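Local coordinates for protein N(2),N(2)-dimethylguanosine tRNA methyltransferase (Pyrococcus horikoshii, PDB 2DUL) that probably transfers two methyl groups from S-adenosyl-L-methionine to N2 of guanine 26 in tRNA, as a Trm1 enzyme with a class I methyltransferase fold, at residues Ile50-Ser56 with Glu73-Asp78; Arg61-Phe65 with Phe134-Asp138; Ile318-Thr324 with Ser358-Thr364. All blocks are in the same frame, centred on the assembly; numbering follows the deposited sequence.

Overall arrangement
From the N terminus, strand 50-53 runs into helix 60-68 and then strand 73-78, and contact 1 closes this beta-alpha-beta loop by pairing the two strands. Contact 2 starts within that loop, at 61-65, and ends beyond it, at 134-138, so the two contacts cross along the chain. They also touch: D53 OD2 lies 2.9 Å from G62 N, and strand 50-53 lies between strands 73-78 and 132-137 in the large mixed sheet. Contact 3 follows in series, joining 318-324 to 358-364 in a separate three-stranded antiparallel sheet and closing the loop that holds helices 324-331 and 338-347 and strand 352-355. It lies across the chain's centre, about 36 Å from contact 1, centre to centre.

Contact 1 (Ile50-Ser56 with Glu73-Asp78); sequences IVLDALS and EVWLND
V51 and D53 exchange backbone bonds with E73, W75 and N77, and lie level with V74 and L76, in a parallel pair of strands. V51 N donates to E73 O (2.9 Å) and W75 N to V51 O; D53 N then reaches W75 O, and N77 N reaches D53 O. Where the first strand ends the pairing continues through the loop, because S56 N meets N77 O at 2.8 Å (177°). N77 ND2 donates an almost straight bond to A54 O (3.1 Å), which sits in the amide plane, while N117 and D119 hold the same amide from outside. S56 OG accepts from N77 N at 3.0 Å, so this N-H is shared with the D53 carbonyl, both arms bent, as in a bifurcated bond. Changing S56 to an alanine would probably leave N77 N leaning on D53 O alone of the two, with a gap opened against L76 CB. The two strands and helix 60-68 form a beta-alpha-beta unit of the Rossmann-like class I methyltransferase fold. D78, predicted to bind S-adenosyl-L-methionine, ends the second strand, its carboxylate held by backbone N of A57 and S80. Apolar packing occupies both faces. V51 and V74 stand side by side, CG2 to CG2 at 3.8 Å, as suits branched residues in a buried strand. Across the sheet, L52 has CG anti to its N (chi1 168°), which carries CD1 to within 3.6 Å of W75 CB. The indole donates from NE1 in its ring plane to E73 OE2 (2.6 Å), an oxygen also bonded to Y131.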
# COMPACT_ATOMS: atom_id res chain seq x y z
N ILE A 50 -1.95 -18.14 7.53
CA ILE A 50 -0.64 -18.42 6.95
C ILE A 50 -0.14 -17.17 6.23
O ILE A 50 -0.74 -16.74 5.24
CB ILE A 50 -0.73 -19.59 5.96
CG1 ILE A 50 -1.47 -20.76 6.61
CG2 ILE A 50 0.66 -20.03 5.53
CD1 ILE A 50 -1.73 -21.92 5.66
N VAL A 51 0.96 -16.60 6.70
CA VAL A 51 1.47 -15.38 6.10
C VAL A 51 2.93 -15.45 5.67
O VAL A 51 3.71 -16.25 6.19
CB VAL A 51 1.29 -14.21 7.07
CG1 VAL A 51 -0.18 -14.13 7.51
CG2 VAL A 51 2.19 -14.39 8.29
N LEU A 52 3.29 -14.59 4.72
CA LEU A 52 4.65 -14.55 4.21
C LEU A 52 5.27 -13.15 4.22
O LEU A 52 4.66 -12.18 3.75
CB LEU A 52 4.68 -15.08 2.77
CG LEU A 52 5.98 -14.83 1.99
CD1 LEU A 52 7.11 -15.66 2.61
CD2 LEU A 52 5.80 -15.20 0.52
N ASP A 53 6.48 -13.06 4.76
CA ASP A 53 7.26 -11.83 4.79
C ASP A 53 8.27 -12.18 3.68
O ASP A 53 9.31 -12.79 3.95
CB ASP A 53 7.95 -11.66 6.15
CG ASP A 53 8.91 -10.48 6.19
OD1 ASP A 53 8.95 -9.70 5.22
OD2 ASP A 53 9.63 -10.34 7.21
N ALA A 54 7.93 -11.82 2.44
CA ALA A 54 8.72 -12.16 1.25
C ALA A 54 10.18 -11.73 1.15
O ALA A 54 11.01 -12.49 0.65
CB ALA A 54 7.96 -11.69 -0.01
N LEU A 55 10.48 -10.52 1.59
CA LEU A 55 11.84 -9.98 1.56
C LEU A 55 12.07 -9.44 2.97
O LEU A 55 11.90 -8.26 3.23
CB LEU A 55 11.91 -8.86 0.52
CG LEU A 55 11.56 -9.36 -0.89
CD1 LEU A 55 10.64 -8.37 -1.60
CD2 LEU A 55 12.84 -9.59 -1.68
N SER A 56 12.45 -10.35 3.86
CA SER A 56 12.62 -10.06 5.29
C SER A 56 13.81 -9.28 5.83
O SER A 56 13.68 -8.63 6.86
CB SER A 56 12.54 -11.38 6.07
OG SER A 56 11.39 -12.12 5.69
N GLU A 73 1.10 -19.41 11.14
CA GLU A 73 2.29 -19.89 10.45
C GLU A 73 2.89 -18.69 9.73
O GLU A 73 2.24 -18.08 8.86
CB GLU A 73 1.91 -20.97 9.44
CG GLU A 73 3.11 -21.70 8.83
CD GLU A 73 2.70 -22.82 7.89
OE1 GLU A 73 2.05 -23.79 8.33
OE2 GLU A 73 3.03 -22.72 6.69
N VAL A 74 4.12 -18.34 10.09
CA VAL A 74 4.79 -17.19 9.50
C VAL A 74 6.06 -17.58 8.78
O VAL A 74 6.95 -18.20 9.36
CB VAL A 74 5.14 -16.14 10.58
CG1 VAL A 74 5.72 -14.89 9.93
CG2 VAL A 74 3.89 -15.80 11.40
N TRP A 75 6.14 -17.22 7.50
CA TRP A 75 7.32 -17.51 6.70
C TRP A 75 8.15 -16.23 6.51
O TRP A 75 7.61 -15.16 6.22
CB TRP A 75 6.93 -18.05 5.33
CG TRP A 75 6.33 -19.43 5.36
CD1 TRP A 75 5.23 -19.82 6.06
CD2 TRP A 75 6.79 -20.58 4.65
NE1 TRP A 75 4.97 -21.15 5.82
CE2 TRP A 75 5.92 -21.64 4.96
CE3 TRP A 75 7.87 -20.82 3.78
CZ2 TRP A 75 6.07 -22.93 4.43
CZ3 TRP A 75 8.03 -22.10 3.25
CH2 TRP A 75 7.13 -23.14 3.58
N LEU A 76 9.45 -16.36 6.71
CA LEU A 76 10.38 -15.26 6.54
C LEU A 76 11.35 -15.69 5.45
O LEU A 76 11.89 -16.79 5.51
CB LEU A 76 11.16 -14.99 7.83
CG LEU A 76 10.40 -14.53 9.07
CD1 LEU A 76 9.69 -15.70 9.71
CD2 LEU A 76 11.39 -13.92 10.06
N ASN A 77 11.56 -14.84 4.45
CA ASN A 77 12.45 -15.21 3.36
C ASN A 77 13.39 -14.09 2.92
O ASN A 77 13.04 -12.92 2.97
CB ASN A 77 11.63 -15.65 2.15
CG ASN A 77 12.51 -15.99 0.95
OD1 ASN A 77 13.09 -17.07 0.87
ND2 ASN A 77 12.61 -15.05 0.00
N ASP A 78 14.59 -14.48 2.50
CA ASP A 78 15.57 -13.54 1.97
C ASP A 78 16.62 -14.31 1.18
O ASP A 78 17.04 -15.40 1.58
CB ASP A 78 16.25 -12.74 3.09
CG ASP A 78 16.83 -11.43 2.59
OD1 ASP A 78 16.22 -10.37 2.84
OD2 ASP A 78 17.89 -11.45 1.92

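Contact 2 (Arg61-Phe65 with Phe134-Asp138); sequences RGIRF and FIDLD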
# COMPACT_ATOMS: atom_id res chain seq x y z
N ARG A 61 9.68 -7.76 10.14
CA ARG A 61 8.27 -7.82 9.76
C ARG A 61 7.61 -9.13 10.18
O ARG A 61 6.60 -9.12 10.87
CB ARG A 61 8.11 -7.61 8.24
CG ARG A 61 6.68 -7.38 7.78
CD ARG A 61 6.63 -7.11 6.28
NE ARG A 61 7.38 -5.92 5.91
CZ ARG A 61 6.88 -4.69 5.83
NH1 ARG A 61 7.66 -3.68 5.49
NH2 ARG A 61 5.59 -4.47 6.07
N GLY A 62 8.20 -10.25 9.76
CA GLY A 62 7.66 -11.55 10.12
C GLY A 62 7.65 -11.80 11.62
O GLY A 62 6.71 -12.40 12.15
N ILE A 63 8.68 -11.35 12.31
CA ILE A 63 8.74 -11.53 13.76
C ILE A 63 7.59 -10.78 14.42
O ILE A 63 6.95 -11.30 15.33
CB ILE A 63 10.10 -11.05 14.33
CG1 ILE A 63 11.20 -12.03 13.91
CG2 ILE A 63 10.03 -10.95 15.85
CD1 ILE A 63 12.61 -11.51 14.10
N ARG A 64 7.32 -9.56 13.96
CA ARG A 64 6.21 -8.80 14.54
C ARG A 64 4.87 -9.45 14.19
O ARG A 64 3.94 -9.44 14.99
CB ARG A 64 6.25 -7.34 14.09
CG ARG A 64 7.45 -6.58 14.66
CD ARG A 64 7.27 -5.09 14.50
NE ARG A 64 6.08 -4.61 15.19
CZ ARG A 64 5.53 -3.41 15.00
NH1 ARG A 64 6.08 -2.56 14.14
NH2 ARG A 64 4.43 -3.07 15.66
N PHE A 65 4.78 -10.02 12.99
CA PHE A 65 3.54 -10.71 12.59
C PHE A 65 3.28 -11.83 13.61
O PHE A 65 2.17 -11.98 14.11
CB PHE A 65 3.68 -11.34 11.21
CG PHE A 65 3.63 -10.35 10.07
CD1 PHE A 65 3.92 -10.77 8.77
CD2 PHE A 65 3.28 -9.02 10.28
CE1 PHE A 65 3.87 -9.88 7.70
CE2 PHE A 65 3.22 -8.12 9.22
CZ PHE A 65 3.52 -8.55 7.92
N PHE A 134 -1.96 -14.38 3.33
CA PHE A 134 -1.46 -13.02 3.20
C PHE A 134 0.01 -13.02 2.83
O PHE A 134 0.80 -13.78 3.39
CB PHE A 134 -1.65 -12.23 4.51
CG PHE A 134 -0.97 -10.87 4.51
CD1 PHE A 134 -1.37 -9.87 3.63
CD2 PHE A 134 0.08 -10.60 5.39
CE1 PHE A 134 -0.72 -8.62 3.61
CE2 PHE A 134 0.73 -9.36 5.38
CZ PHE A 134 0.33 -8.37 4.49
N ILE A 135 0.36 -12.18 1.87
CA ILE A 135 1.74 -12.05 1.44
C ILE A 135 2.06 -10.56 1.48
O ILE A 135 1.28 -9.75 0.98
CB ILE A 135 1.97 -12.56 -0.02
CG1 ILE A 135 1.80 -14.08 -0.08
CG2 ILE A 135 3.37 -12.17 -0.49
CD1 ILE A 135 1.99 -14.66 -1.48
N ASP A 136 3.18 -10.21 2.10
CA ASP A 136 3.59 -8.81 2.17
C ASP A 136 4.87 -8.65 1.34
O ASP A 136 5.90 -9.23 1.67
CB ASP A 136 3.83 -8.39 3.63
CG ASP A 136 3.85 -6.88 3.81
OD1 ASP A 136 3.75 -6.41 4.96
OD2 ASP A 136 3.97 -6.15 2.79
N LEU A 137 4.76 -7.90 0.26
CA LEU A 137 5.87 -7.64 -0.64
C LEU A 137 6.43 -6.26 -0.35
O LEU A 137 5.80 -5.25 -0.68
CB LEU A 137 5.41 -7.67 -2.10
CG LEU A 137 4.95 -8.99 -2.72
CD1 LEU A 137 4.65 -8.76 -4.21
CD2 LEU A 137 6.05 -10.04 -2.55
N ASP A 138 7.61 -6.22 0.25
CA ASP A 138 8.25 -4.95 0.61
C ASP A 138 9.71 -4.98 0.17
O ASP A 138 10.61 -5.16 0.99
CB ASP A 138 8.17 -4.75 2.12
CG ASP A 138 8.60 -3.36 2.55
OD1 ASP A 138 7.93 -2.39 2.16
OD2 ASP A 138 9.62 -3.25 3.28
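R61 reaches two aspartates of segment 134-138, and charge pairing dominates. Its extended chain bends at chi3 (-61°), turning the guanidinium so that its two terminal nitrogens serve different carboxylates. NH2 forms a salt bridge with D136 OD1 at 2.9 Å, although the hydrogen bond within it is weak and bent (127°). NH1 forms a second salt bridge, to D138 OD2 at 3.0 Å, while D138 CB lies over one face of the guanidinium. R228 is a second cationic partner at the other D136 oxygen; that carboxylate probably eases the closeness of the two arginines. R61, whose NH2 also bonds to N35, is predicted to bind S-adenosyl-L-methionine, and this network probably helps to hold it in the ligand-free enzyme. The aromatic pair is offset edge-to-face, the edge of F134 toward the face of F65, with centroids 6.0 Å apart and planes at 63°. D136 OD1 also lies in the F65 ring plane, 3.7 Å from CZ, where an oxygen suits the slightly positive edge. Side chains of helix 60-68 reach past strand 50-53, the neighbour of strand 132-137 in the sheet, with F65 and F134 both packed on V51 and on V39 of helix 33-46.

Contact 3 (Ile318-Thr324 with Ser358-Thr364); sequences IPLFYDT and SPTGIKT
The ring of Y322 meets T364 with its edge: the methyl CG2 lies near the ring plane, 3.7 Å from CD2. F259 and F371, outside the two segments, also bring their rings against this tyrosine. The ring of F321 is approached obliquely by the backbone of G361, whose CA is 3.6 Å from CD1, and by S358 CB. With chi1 at 59°, CG sits between backbone N and carbonyl carbon, and the ring extends over the neighbouring strand. Glycine suits position 361 because a CB there would come only 2.6 Å from F321 CE1. Between the strands, Y322 and I362 form an antiparallel hydrogen-bonded pair, Y322 N to I362 O 3.0 Å and I362 N to Y322 O 2.9 Å, with donors tilted from the carbonyl planes. A long, flexible lysine suits the other end. K363 bends at chi2 and chi4 so that NZ donates to I318 O (2.7 Å) and L320 O (2.9 Å), the latter from above the carbonyl plane; a salt bridge to E194 pairs its charge. K363 CG packs tightly on I318 CG2. A water joins L320 O to T364 N. D323 faces the turn at S358-G361: T360 OG1 stands 3.0 Å from both D323 OD1 and D323 OD2, a weak bond that either oxygen could accept, and a second water links OD2 to S358 OG. D323 is also the N-cap of helix 324-331, with OD1 accepting from A326 N, and T324 N bonds to T360 O. Strand 322-323 is the edge of a three-stranded sheet, beside 361-364, which pairs in turn with 352-355; with helices 302-314, 324-331 and 338-347, this order of elements is consistent with a winged-helix topology.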
# COMPACT_ATOMS: atom_id res chain seq x y z
N ILE A 318 -12.88 9.37 -3.00
CA ILE A 318 -13.36 9.76 -4.32
C ILE A 318 -12.11 9.97 -5.17
O ILE A 318 -11.04 10.29 -4.65
CB ILE A 318 -14.18 11.07 -4.21
CG1 ILE A 318 -14.76 11.46 -5.56
CG2 ILE A 318 -13.29 12.17 -3.65
CD1 ILE A 318 -15.79 12.57 -5.48
N PRO A 319 -12.22 9.77 -6.50
CA PRO A 319 -11.04 9.96 -7.34
C PRO A 319 -10.47 11.37 -7.39
O PRO A 319 -11.16 12.33 -7.74
CB PRO A 319 -11.51 9.48 -8.71
CG PRO A 319 -12.55 8.44 -8.38
CD PRO A 319 -13.31 9.12 -7.25
N LEU A 320 -9.20 11.49 -7.03
CA LEU A 320 -8.46 12.74 -7.05
C LEU A 320 -8.93 13.85 -6.10
O LEU A 320 -9.76 13.63 -5.21
CB LEU A 320 -8.40 13.26 -8.50
CG LEU A 320 -7.93 12.18 -9.49
CD1 LEU A 320 -7.81 12.76 -10.90
CD2 LEU A 320 -6.58 11.62 -9.03
N PHE A 321 -8.38 15.04 -6.29
CA PHE A 321 -8.71 16.17 -5.43
C PHE A 321 -8.22 17.47 -6.05
O PHE A 321 -7.60 17.46 -7.12
CB PHE A 321 -8.05 15.98 -4.06
CG PHE A 321 -6.54 15.85 -4.12
CD1 PHE A 321 -5.72 16.96 -4.00
CD2 PHE A 321 -5.95 14.59 -4.28
CE1 PHE A 321 -4.33 16.84 -4.05
CE2 PHE A 321 -4.56 14.46 -4.34
CZ PHE A 321 -3.75 15.58 -4.22
N TYR A 322 -8.50 18.58 -5.39
CA TYR A 322 -8.08 19.88 -5.88
C TYR A 322 -7.07 20.46 -4.90
O TYR A 322 -7.34 20.57 -3.71
CB TYR A 322 -9.28 20.83 -6.01
CG TYR A 322 -10.33 20.33 -6.99
CD1 TYR A 322 -10.01 20.09 -8.33
CD2 TYR A 322 -11.64 20.08 -6.58
CE1 TYR A 322 -10.96 19.59 -9.22
CE2 TYR A 322 -12.60 19.59 -7.47
CZ TYR A 322 -12.25 19.34 -8.79
OH TYR A 322 -13.18 18.84 -9.67
N ASP A 323 -5.89 20.80 -5.41
CA ASP A 323 -4.83 21.36 -4.57
C ASP A 323 -4.96 22.88 -4.62
O ASP A 323 -4.67 23.50 -5.64
CB ASP A 323 -3.47 20.91 -5.09
CG ASP A 323 -2.34 21.27 -4.14
OD1 ASP A 323 -2.03 22.47 -3.99
OD2 ASP A 323 -1.77 20.33 -3.53
N THR A 324 -5.41 23.47 -3.52
CA THR A 324 -5.61 24.92 -3.45
C THR A 324 -4.37 25.72 -3.84
O THR A 324 -4.47 26.74 -4.52
CB THR A 324 -6.05 25.35 -2.03
OG1 THR A 324 -7.20 24.58 -1.64
CG2 THR A 324 -6.42 26.82 -2.02
N SER A 358 -1.84 15.13 0.16
CA SER A 358 -1.21 16.45 0.09
C SER A 358 -1.76 17.34 1.20
O SER A 358 -2.94 17.28 1.52
CB SER A 358 -1.48 17.09 -1.27
OG SER A 358 -1.07 18.44 -1.28
N PRO A 359 -0.90 18.19 1.79
CA PRO A 359 -1.30 19.10 2.86
C PRO A 359 -2.27 20.20 2.43
O PRO A 359 -3.04 20.70 3.24
CB PRO A 359 0.03 19.67 3.34
CG PRO A 359 0.83 19.72 2.08
CD PRO A 359 0.52 18.38 1.45
N THR A 360 -2.24 20.56 1.15
CA THR A 360 -3.14 21.60 0.64
C THR A 360 -4.21 21.04 -0.28
O THR A 360 -4.92 21.79 -0.96
CB THR A 360 -2.35 22.69 -0.12
OG1 THR A 360 -1.50 22.07 -1.10
CG2 THR A 360 -1.50 23.50 0.85
N GLY A 361 -4.35 19.72 -0.30
CA GLY A 361 -5.35 19.10 -1.15
C GLY A 361 -6.70 18.95 -0.48
O GLY A 361 -6.79 18.70 0.72
N ILE A 362 -7.77 19.11 -1.26
CA ILE A 362 -9.11 18.95 -0.72
C ILE A 362 -9.91 18.00 -1.59
O ILE A 362 -10.05 18.22 -2.80
CB ILE A 362 -9.86 20.30 -0.65
CG1 ILE A 362 -9.16 21.25 0.33
CG2 ILE A 362 -11.30 20.07 -0.20
CD1 ILE A 362 -9.69 22.67 0.28
N LYS A 363 -10.42 16.94 -0.97
CA LYS A 363 -11.25 15.96 -1.66
C LYS A 363 -12.65 16.54 -1.54
O LYS A 363 -13.07 16.95 -0.46
CB LYS A 363 -11.22 14.61 -0.93
CG LYS A 363 -10.67 13.42 -1.73
CD LYS A 363 -9.17 13.33 -1.63
CE LYS A 363 -8.66 11.94 -2.01
NZ LYS A 363 -8.95 11.54 -3.42
N THR A 364 -13.39 16.59 -2.65
CA THR A 364 -14.73 17.13 -2.59
C THR A 364 -15.62 16.63 -3.71
O THR A 364 -15.14 16.29 -4.79
CB THR A 364 -14.72 18.68 -2.63
OG1 THR A 364 -16.06 19.16 -2.52
CG2 THR A 364 -14.11 19.18 -3.92
O HOH W 1 -12.05 15.44 -5.01
O HOH W 2 -0.06 18.39 -3.91